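Long-range contacts in USG-1 protein homolog (Pseudomonas aeruginosa, PDB 2HJS), which probably binds NAD or NADP and acts as a dimeric oxidoreductase of the aspartate-semialdehyde dehydrogenase family: residues 197-202 with 239-244; 156-161 with 235-240; 38-43 with 56-61. All coordinates share one frame; numbering follows the deposited sequence.

In the fold
Contacts 1 and 2 are buried in the dimerisation domain, with centres about 8 Å apart, and share Gln239 and Ala240. Contact 2 pairs strands 151-160 and 233-239 through a regular series of backbone bonds, whereas contact 1 fastens a loop to the end of strand 233-239 with one bridge and a proline. Both touch the second subunit, so they lie at the dimer interface. Contact 3 lies in the NAD-binding domain, with its centre about 32 Å from each of the others. It too joins parallel strands, but it is only partly buried: leucine and valine packing gives way at one end to a carboxylate reached by a water, and neither of its segments meets the other subunit.

Contact 1. Residues 197-202 with 239-244; sequences FNLLAQ and QAPVFF
Leu200 and Gln239 form a single antiparallel bridge, a hydrogen-bonded pair that ties loop 197-202 to the end of strand 233-239 in the dimerisation domain. Two backbone bonds make it: Leu200 N to Gln239 O, 3.0 Å and in the carbonyl plane, and Gln239 N to Leu200 O, 3.1 Å, with the donor tilted 22° from the plane of the Leu200 carbonyl. Gln239 O also receives a CA-H...O contact from Leu199 CA.

Apolar packing follows on both sides of the bridge. The Leu200 and Gln239 side chains run alongside each other and point the same way, their CB atoms 3.7 Å apart. Gln239 CB lies against CB, CG and CD1 of Leu200, and with CG anti to the backbone N (chi1 -176°) CG too runs along Leu200, near CD1. On the neighbouring residue, CD2 of Leu199 reaches back to CB of Ala240 at 3.8 Å and also touches the ring of Pro241. Leu199 further packs on Cys159 of the second subunit, and Asn198 is held by Gln194 O and by Thr283 and Val285 of that subunit, so the loop is held both by its own chain and by the second subunit.

Beyond the bridge the chain bends at Pro241, the centre of an inverse gamma turn. Its ring is pressed on the backbone of Phe197 and Asn198, with Pro241 CD just 3.0 Å from Asn198 O.

Contact 2. Residues 156-161 with 235-240; sequences LTACLS and VTCIQA
Strands 151-160 and 233-239 run side by side in parallel at the border of the dimerisation-domain sheet, pairing Leu156 with Val235 through to Leu160 with Gln239. Their short axes approach to 4.7 Å and cross at -22°, a gentle sheet twist. Thr236 and Ile238 each give an N-H to the first strand and take one from it through their carbonyls. The central bonds are short and straight: Ala158 N to Thr236 O is 2.7 Å, and Ile238 N to Ala158 O is 2.8 Å. At one end, Leu156 O takes Thr236 N and lies beside a water that also reaches Thr236 OG1, which bonds weakly to Arg300 of the second subunit as well.

At the other end Leu160 O binds Ala240 N at 2.8 Å. A sharp bend in the Gln239 chain (chi2 87°) carries NE2 back to the same carbonyl and to Ser161 O, 3.2 Å away; both amide bonds are weak and poorly aligned.

On one face Leu156 CD2 lies beside Val235 CG1, and Cys237 SG rests on Ala158 CB at 3.9 Å, with Leu160 CD1 completing the row. The other face carries Thr157, whose CG2 meets the end of Ile238, CD1, at 3.6 Å as the two side chains slant across each other.

That second face looks to the other subunit: Thr157 OG1 bonds to Thr157 OG1 of that subunit, and Ile238 packs on its Trp312. The Leu156 face carries helix 133-145 over Leu156, Ala158 and Leu160 and helix 213-225 over Val235 and Cys237, while strand 246-254 flanks 151-160 on its far side.

Contact 3. Residues 38-43 with 56-61; sequences LLASAE and LRVGDV
The carboxylate of Asp60 has Ala42 over one of its faces, CB of Ala42 lying 3.5 Å from OD2 and the Ala42 backbone N above the same face. OD1 is gripped otherwise: it accepts from Asp62 N, and a water standing somewhat out of the plane, on the Ala42 side, donates to it while accepting from Ala42 N. With CG anti to the Asp60 N (chi1 -176°), the group reaches back over the turn that follows strand 36-40. This end of the contact is partly open to solvent.

Behind it the backbones pair in parallel. Leu38 O accepts Gly59 N at 2.8 Å, Gly59 O takes Ala40 N at 3.0 Å, and Ala40 O takes Val61 N at 2.8 Å. Gly59 O also has Leu39 CA at 3.2 Å, a CA-H...O contact. A second water links Leu38 N to Arg57 O.

These are strands 36-40 and 54-60 of the Rossmann-like NAD-binding domain, where 36-40 also borders the first strand, 9-12. In such domains the C-terminal end of the second strand, here 36-40, commonly lies near the adenosine ribose of the dinucleotide; Ala40 to Ala42 are placed consistently with that.

On one side of the pair the Leu38 and Leu56 side chains cross at about a right angle, Leu38 CD1 4.0 Å from Leu56 CB, and Ala40 CB meets Val58 CG1 at 3.7 Å; Met49 and Thr15 add to this layer. On the other, Leu39 lays CD2 against the bare backbone of Gly59, 3.7 Å from its O, and its CB faces Val61 CB, with Val12 touching both residues.

Contact 1. Residues 197-202 with 239-244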
loop_
_atom_site.group_PDB
_atom_site.type_symbol
_atom_site.label_atom_id
_atom_site.label_comp_id
_atom_site.label_asym_id
_atom_site.label_seq_id
_atom_site.Cartn_x
_atom_site.Cartn_y
_atom_site.Cartn_z
ATOM N N PHE A 197 10.406 3.449 8.455
ATOM C CA PHE A 197 10.733 2.523 7.361
ATOM C C PHE A 197 9.936 1.190 7.430
ATOM O O PHE A 197 10.445 0.138 7.068
ATOM C CB PHE A 197 12.247 2.254 7.331
ATOM C CG PHE A 197 13.097 3.498 7.329
ATOM C CD1 PHE A 197 13.101 4.356 6.228
ATOM C CD2 PHE A 197 13.916 3.788 8.412
ATOM C CE1 PHE A 197 13.911 5.499 6.210
ATOM C CE2 PHE A 197 14.737 4.931 8.414
ATOM C CZ PHE A 197 14.726 5.788 7.309
ATOM N N ASN A 198 8.697 1.232 7.931
ATOM C CA ASN A 198 7.917 0.003 8.121
ATOM C C ASN A 198 6.513 0.196 7.584
ATOM O O ASN A 198 6.057 1.319 7.487
ATOM C CB ASN A 198 7.854 -0.371 9.606
ATOM C CG ASN A 198 7.741 -1.874 9.825
ATOM O OD1 ASN A 198 7.838 -2.645 8.881
ATOM N ND2 ASN A 198 7.574 -2.293 11.077
ATOM N N LEU A 199 5.836 -0.886 7.209
ATOM C CA LEU A 199 4.419 -0.798 6.813
ATOM C C LEU A 199 3.601 -1.595 7.810
ATOM O O LEU A 199 3.870 -2.789 8.012
ATOM C CB LEU A 199 4.196 -1.311 5.374
ATOM C CG LEU A 199 4.721 -0.383 4.263
ATOM C CD1 LEU A 199 4.993 -1.181 3.003
ATOM C CD2 LEU A 199 3.800 0.787 3.959
ATOM N N LEU A 200 2.652 -0.945 8.482
ATOM C CA LEU A 200 1.813 -1.674 9.435
ATOM C C LEU A 200 0.589 -2.215 8.713
ATOM O O LEU A 200 -0.007 -1.519 7.900
ATOM C CB LEU A 200 1.401 -0.801 10.627
ATOM C CG LEU A 200 2.481 0.063 11.294
ATOM C CD1 LEU A 200 1.887 0.728 12.550
ATOM C CD2 LEU A 200 3.725 -0.767 11.631
ATOM N N ALA A 201 0.206 -3.449 9.025
ATOM C CA ALA A 201 -0.908 -4.098 8.324
ATOM C C ALA A 201 -2.269 -3.454 8.575
ATOM O O ALA A 201 -3.184 -3.615 7.767
ATOM C CB ALA A 201 -0.952 -5.597 8.695
ATOM N N GLN A 202 -2.406 -2.763 9.707
ATOM C CA GLN A 202 -3.667 -2.189 10.145
ATOM C C GLN A 202 -3.380 -0.888 10.869
ATOM O O GLN A 202 -2.253 -0.672 11.350
ATOM C CB GLN A 202 -4.416 -3.141 11.109
ATOM C CG GLN A 202 -3.730 -3.353 12.433
ATOM C CD GLN A 202 -4.045 -4.717 13.042
ATOM O OE1 GLN A 202 -4.170 -5.718 12.333
ATOM N NE2 GLN A 202 -4.201 -4.754 14.350
ATOM N N GLN A 239 -0.756 1.425 7.452
ATOM C CA GLN A 239 -0.032 2.587 7.953
ATOM C C GLN A 239 1.341 2.683 7.270
ATOM O O GLN A 239 2.173 1.787 7.436
ATOM C CB GLN A 239 0.188 2.440 9.453
ATOM C CG GLN A 239 0.853 3.640 10.067
ATOM C CD GLN A 239 -0.157 4.645 10.444
ATOM O OE1 GLN A 239 -0.888 4.460 11.424
ATOM N NE2 GLN A 239 -0.257 5.717 9.652
ATOM N N ALA A 240 1.581 3.756 6.514
ATOM C CA ALA A 240 2.856 3.908 5.788
ATOM C C ALA A 240 3.781 4.859 6.528
ATOM O O ALA A 240 3.306 5.757 7.243
ATOM C CB ALA A 240 2.601 4.421 4.355
ATOM N N PRO A 241 5.113 4.679 6.374
ATOM C CA PRO A 241 5.980 5.653 7.047
ATOM C C PRO A 241 6.077 6.953 6.217
ATOM O O PRO A 241 7.128 7.270 5.641
ATOM C CB PRO A 241 7.316 4.918 7.134
ATOM C CG PRO A 241 7.311 3.997 5.894
ATOM C CD PRO A 241 5.879 3.661 5.622
ATOM N N VAL A 242 4.952 7.664 6.115
ATOM C CA VAL A 242 4.921 8.944 5.398
ATOM C C VAL A 242 4.258 9.956 6.306
ATOM O O VAL A 242 3.447 9.578 7.148
ATOM C CB VAL A 242 4.323 8.855 3.919
ATOM C CG1 VAL A 242 4.455 7.449 3.307
ATOM C CG2 VAL A 242 2.970 9.365 3.793
ATOM N N PHE A 243 4.627 11.228 6.197
ATOM C CA PHE A 243 4.094 12.227 7.152
ATOM C C PHE A 243 2.655 12.658 6.882
ATOM O O PHE A 243 1.818 12.591 7.775
ATOM C CB PHE A 243 5.005 13.446 7.248
ATOM C CG PHE A 243 6.311 13.161 7.935
ATOM C CD1 PHE A 243 7.482 13.109 7.207
ATOM C CD2 PHE A 243 6.357 12.926 9.313
ATOM C CE1 PHE A 243 8.715 12.841 7.829
ATOM C CE2 PHE A 243 7.584 12.646 9.947
ATOM C CZ PHE A 243 8.761 12.605 9.202
ATOM N N PHE A 244 2.382 13.086 5.645
ATOM C CA PHE A 244 1.117 13.720 5.282
ATOM C C PHE A 244 0.533 13.133 3.980
ATOM O O PHE A 244 1.294 12.800 3.047
ATOM C CB PHE A 244 1.349 15.224 5.091
ATOM C CG PHE A 244 1.964 15.905 6.274
ATOM C CD1 PHE A 244 3.268 16.384 6.215
ATOM C CD2 PHE A 244 1.239 16.073 7.449
ATOM C CE1 PHE A 244 3.855 17.016 7.318
ATOM C CE2 PHE A 244 1.818 16.727 8.576
ATOM C CZ PHE A 244 3.115 17.184 8.506
#

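Contact 2. Residues 156-161 with 235-240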
loop_
_atom_site.group_PDB
_atom_site.type_symbol
_atom_site.label_atom_id
_atom_site.label_comp_id
_atom_site.label_asym_id
_atom_site.label_seq_id
_atom_site.Cartn_x
_atom_site.Cartn_y
_atom_site.Cartn_z
ATOM N N LEU A 156 -10.466 -1.331 -2.207
ATOM C CA LEU A 156 -9.645 -0.213 -1.774
ATOM C C LEU A 156 -8.510 -0.689 -0.878
ATOM O O LEU A 156 -8.739 -1.372 0.118
ATOM C CB LEU A 156 -10.495 0.823 -1.041
ATOM C CG LEU A 156 -9.776 1.932 -0.267
ATOM C CD1 LEU A 156 -9.006 2.914 -1.202
ATOM C CD2 LEU A 156 -10.791 2.683 0.587
ATOM N N THR A 157 -7.280 -0.342 -1.249
ATOM C CA THR A 157 -6.150 -0.446 -0.334
ATOM C C THR A 157 -5.694 0.983 -0.050
ATOM O O THR A 157 -5.178 1.661 -0.931
ATOM C CB THR A 157 -4.977 -1.240 -0.928
ATOM O OG1 THR A 157 -5.422 -2.554 -1.283
ATOM C CG2 THR A 157 -3.830 -1.355 0.082
ATOM N N ALA A 158 -5.878 1.437 1.179
ATOM C CA ALA A 158 -5.537 2.800 1.526
ATOM C C ALA A 158 -4.241 2.826 2.308
ATOM O O ALA A 158 -4.134 2.159 3.333
ATOM C CB ALA A 158 -6.667 3.426 2.348
ATOM N N CYS A 159 -3.253 3.564 1.819
ATOM C CA CYS A 159 -1.982 3.736 2.532
ATOM C C CYS A 159 -2.002 5.075 3.230
ATOM O O CYS A 159 -1.956 6.135 2.579
ATOM C CB CYS A 159 -0.806 3.649 1.577
ATOM S SG CYS A 159 -0.749 2.028 0.735
ATOM N N LEU A 160 -2.109 5.022 4.552
ATOM C CA LEU A 160 -2.347 6.204 5.362
ATOM C C LEU A 160 -1.012 6.741 5.871
ATOM O O LEU A 160 -0.147 5.967 6.269
ATOM C CB LEU A 160 -3.255 5.850 6.555
ATOM C CG LEU A 160 -4.778 5.965 6.377
ATOM C CD1 LEU A 160 -5.281 5.178 5.242
ATOM C CD2 LEU A 160 -5.544 5.551 7.662
ATOM N N SER A 161 -0.859 8.057 5.854
ATOM C CA SER A 161 0.295 8.719 6.477
ATOM C C SER A 161 0.107 8.782 7.995
ATOM O O SER A 161 -1.016 8.613 8.488
ATOM C CB SER A 161 0.384 10.143 5.955
ATOM O OG SER A 161 -0.703 10.916 6.442
ATOM N N VAL A 235 -12.161 -2.958 2.083
ATOM C CA VAL A 235 -11.246 -1.893 2.539
ATOM C C VAL A 235 -10.130 -2.448 3.391
ATOM O O VAL A 235 -10.407 -3.100 4.381
ATOM C CB VAL A 235 -11.884 -0.902 3.541
ATOM C CG1 VAL A 235 -11.069 0.408 3.587
ATOM C CG2 VAL A 235 -13.288 -0.646 3.252
ATOM N N THR A 236 -8.891 -2.108 3.040
ATOM C CA THR A 236 -7.739 -2.330 3.874
ATOM C C THR A 236 -7.046 -0.987 4.085
ATOM O O THR A 236 -6.709 -0.295 3.116
ATOM C CB THR A 236 -6.764 -3.312 3.205
ATOM O OG1 THR A 236 -7.488 -4.501 2.861
ATOM C CG2 THR A 236 -5.618 -3.677 4.145
ATOM N N CYS A 237 -6.843 -0.612 5.344
ATOM C CA CYS A 237 -6.027 0.564 5.645
ATOM C C CYS A 237 -4.702 0.161 6.256
ATOM O O CYS A 237 -4.646 -0.474 7.314
ATOM C CB CYS A 237 -6.756 1.549 6.561
ATOM S SG CYS A 237 -8.199 2.246 5.756
ATOM N N ILE A 238 -3.640 0.574 5.586
ATOM C CA ILE A 238 -2.280 0.258 5.970
ATOM C C ILE A 238 -1.657 1.546 6.485
ATOM O O ILE A 238 -2.000 2.635 6.020
ATOM C CB ILE A 238 -1.523 -0.246 4.717
ATOM C CG1 ILE A 238 -1.991 -1.648 4.377
ATOM C CG2 ILE A 238 -0.000 -0.225 4.876
ATOM C CD1 ILE A 238 -1.718 -1.924 2.892
ATOM N N GLN A 239 -0.756 1.425 7.452
ATOM C CA GLN A 239 -0.032 2.587 7.953
ATOM C C GLN A 239 1.341 2.683 7.270
ATOM O O GLN A 239 2.173 1.787 7.436
ATOM C CB GLN A 239 0.188 2.440 9.453
ATOM C CG GLN A 239 0.853 3.640 10.067
ATOM C CD GLN A 239 -0.157 4.645 10.444
ATOM O OE1 GLN A 239 -0.888 4.460 11.424
ATOM N NE2 GLN A 239 -0.257 5.717 9.652
ATOM N N ALA A 240 1.581 3.756 6.514
ATOM C CA ALA A 240 2.856 3.908 5.788
ATOM C C ALA A 240 3.781 4.859 6.528
ATOM O O ALA A 240 3.306 5.757 7.243
ATOM C CB ALA A 240 2.601 4.421 4.355
HETATM O O HOH W 1 -8.752 -4.183 0.402
#

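Contact 3. Residues 38-43 with 56-61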
loop_
_atom_site.group_PDB
_atom_site.type_symbol
_atom_site.label_atom_id
_atom_site.label_comp_id
_atom_site.label_asym_id
_atom_site.label_seq_id
_atom_site.Cartn_x
_atom_site.Cartn_y
_atom_site.Cartn_z
ATOM N N LEU A 38 -13.162 30.308 18.451
ATOM C CA LEU A 38 -12.289 29.145 18.446
ATOM C C LEU A 38 -12.338 28.416 19.789
ATOM O O LEU A 38 -12.141 29.012 20.829
ATOM C CB LEU A 38 -10.856 29.571 18.128
ATOM C CG LEU A 38 -10.607 30.383 16.852
ATOM C CD1 LEU A 38 -9.108 30.567 16.579
ATOM C CD2 LEU A 38 -11.280 29.745 15.659
ATOM N N LEU A 39 -12.596 27.114 19.766
ATOM C CA LEU A 39 -12.748 26.374 21.006
ATOM C C LEU A 39 -11.941 25.113 21.008
ATOM O O LEU A 39 -11.700 24.527 19.963
ATOM C CB LEU A 39 -14.222 26.058 21.263
ATOM C CG LEU A 39 -15.143 27.276 21.252
ATOM C CD1 LEU A 39 -16.549 26.830 20.941
ATOM C CD2 LEU A 39 -15.063 28.061 22.584
ATOM N N ALA A 40 -11.526 24.701 22.196
ATOM C CA ALA A 40 -10.829 23.434 22.383
ATOM C C ALA A 40 -11.100 22.923 23.794
ATOM O O ALA A 40 -11.808 23.562 24.549
ATOM C CB ALA A 40 -9.345 23.608 22.148
ATOM N N SER A 41 -10.545 21.768 24.143
ATOM C CA SER A 41 -10.631 21.251 25.507
ATOM C C SER A 41 -9.772 22.098 26.433
ATOM O O SER A 41 -8.780 22.681 25.987
ATOM C CB SER A 41 -10.198 19.791 25.553
ATOM O OG SER A 41 -11.142 18.980 24.863
ATOM N N ALA A 42 -10.157 22.175 27.710
ATOM C CA ALA A 42 -9.436 22.970 28.725
ATOM C C ALA A 42 -7.898 22.857 28.629
ATOM O O ALA A 42 -7.180 23.813 28.942
ATOM C CB ALA A 42 -9.924 22.612 30.129
ATOM N N GLU A 43 -7.419 21.682 28.204
ATOM C CA GLU A 43 -6.014 21.454 27.815
ATOM C C GLU A 43 -5.453 22.622 27.001
ATOM O O GLU A 43 -4.586 23.369 27.482
ATOM C CB GLU A 43 -5.892 20.170 26.972
ATOM C CG GLU A 43 -5.737 18.869 27.767
ATOM C CD GLU A 43 -6.941 18.561 28.658
ATOM O OE1 GLU A 43 -6.720 18.253 29.860
ATOM O OE2 GLU A 43 -8.099 18.637 28.163
ATOM N N LEU A 56 -6.635 35.582 17.788
ATOM C CA LEU A 56 -7.837 35.159 18.533
ATOM C C LEU A 56 -7.520 34.233 19.709
ATOM O O LEU A 56 -6.696 33.334 19.582
ATOM C CB LEU A 56 -8.804 34.421 17.587
ATOM C CG LEU A 56 -9.726 35.211 16.655
ATOM C CD1 LEU A 56 -8.939 36.128 15.728
ATOM C CD2 LEU A 56 -10.549 34.268 15.832
ATOM N N ARG A 57 -8.187 34.426 20.847
ATOM C CA ARG A 57 -8.000 33.517 21.985
ATOM C C ARG A 57 -8.835 32.237 21.814
ATOM O O ARG A 57 -10.020 32.313 21.496
ATOM C CB ARG A 57 -8.359 34.220 23.301
ATOM C CG ARG A 57 -7.922 33.464 24.559
ATOM C CD ARG A 57 -8.414 34.184 25.831
ATOM N NE ARG A 57 -8.253 33.356 27.038
ATOM C CZ ARG A 57 -9.080 32.369 27.417
ATOM N NH1 ARG A 57 -10.164 32.057 26.692
ATOM N NH2 ARG A 57 -8.822 31.688 28.535
ATOM N N VAL A 58 -8.226 31.069 22.013
ATOM C CA VAL A 58 -8.984 29.801 22.000
ATOM C C VAL A 58 -9.669 29.653 23.365
ATOM O O VAL A 58 -9.002 29.731 24.397
ATOM C CB VAL A 58 -8.073 28.576 21.725
ATOM C CG1 VAL A 58 -8.864 27.282 21.812
ATOM C CG2 VAL A 58 -7.393 28.697 20.352
ATOM N N GLY A 59 -10.992 29.464 23.360
ATOM C CA GLY A 59 -11.784 29.298 24.583
ATOM C C GLY A 59 -12.074 27.841 24.894
ATOM O O GLY A 59 -11.854 26.970 24.055
ATOM N N ASP A 60 -12.543 27.574 26.109
ATOM C CA ASP A 60 -12.839 26.214 26.559
ATOM C C ASP A 60 -14.216 25.835 26.035
ATOM O O ASP A 60 -15.191 26.504 26.344
ATOM C CB ASP A 60 -12.804 26.155 28.096
ATOM C CG ASP A 60 -12.996 24.735 28.664
ATOM O OD1 ASP A 60 -13.359 23.769 27.938
ATOM O OD2 ASP A 60 -12.782 24.586 29.888
ATOM N N VAL A 61 -14.289 24.769 25.235
ATOM C CA VAL A 61 -15.577 24.268 24.745
ATOM C C VAL A 61 -16.596 24.010 25.879
ATOM O O VAL A 61 -17.787 24.234 25.692
ATOM C CB VAL A 61 -15.427 23.038 23.804
ATOM C CG1 VAL A 61 -14.867 21.818 24.546
ATOM C CG2 VAL A 61 -16.752 22.712 23.122
HETATM O O HOH W 2 -11.908 32.531 19.731
HETATM O O HOH W 3 -12.544 20.754 28.087
#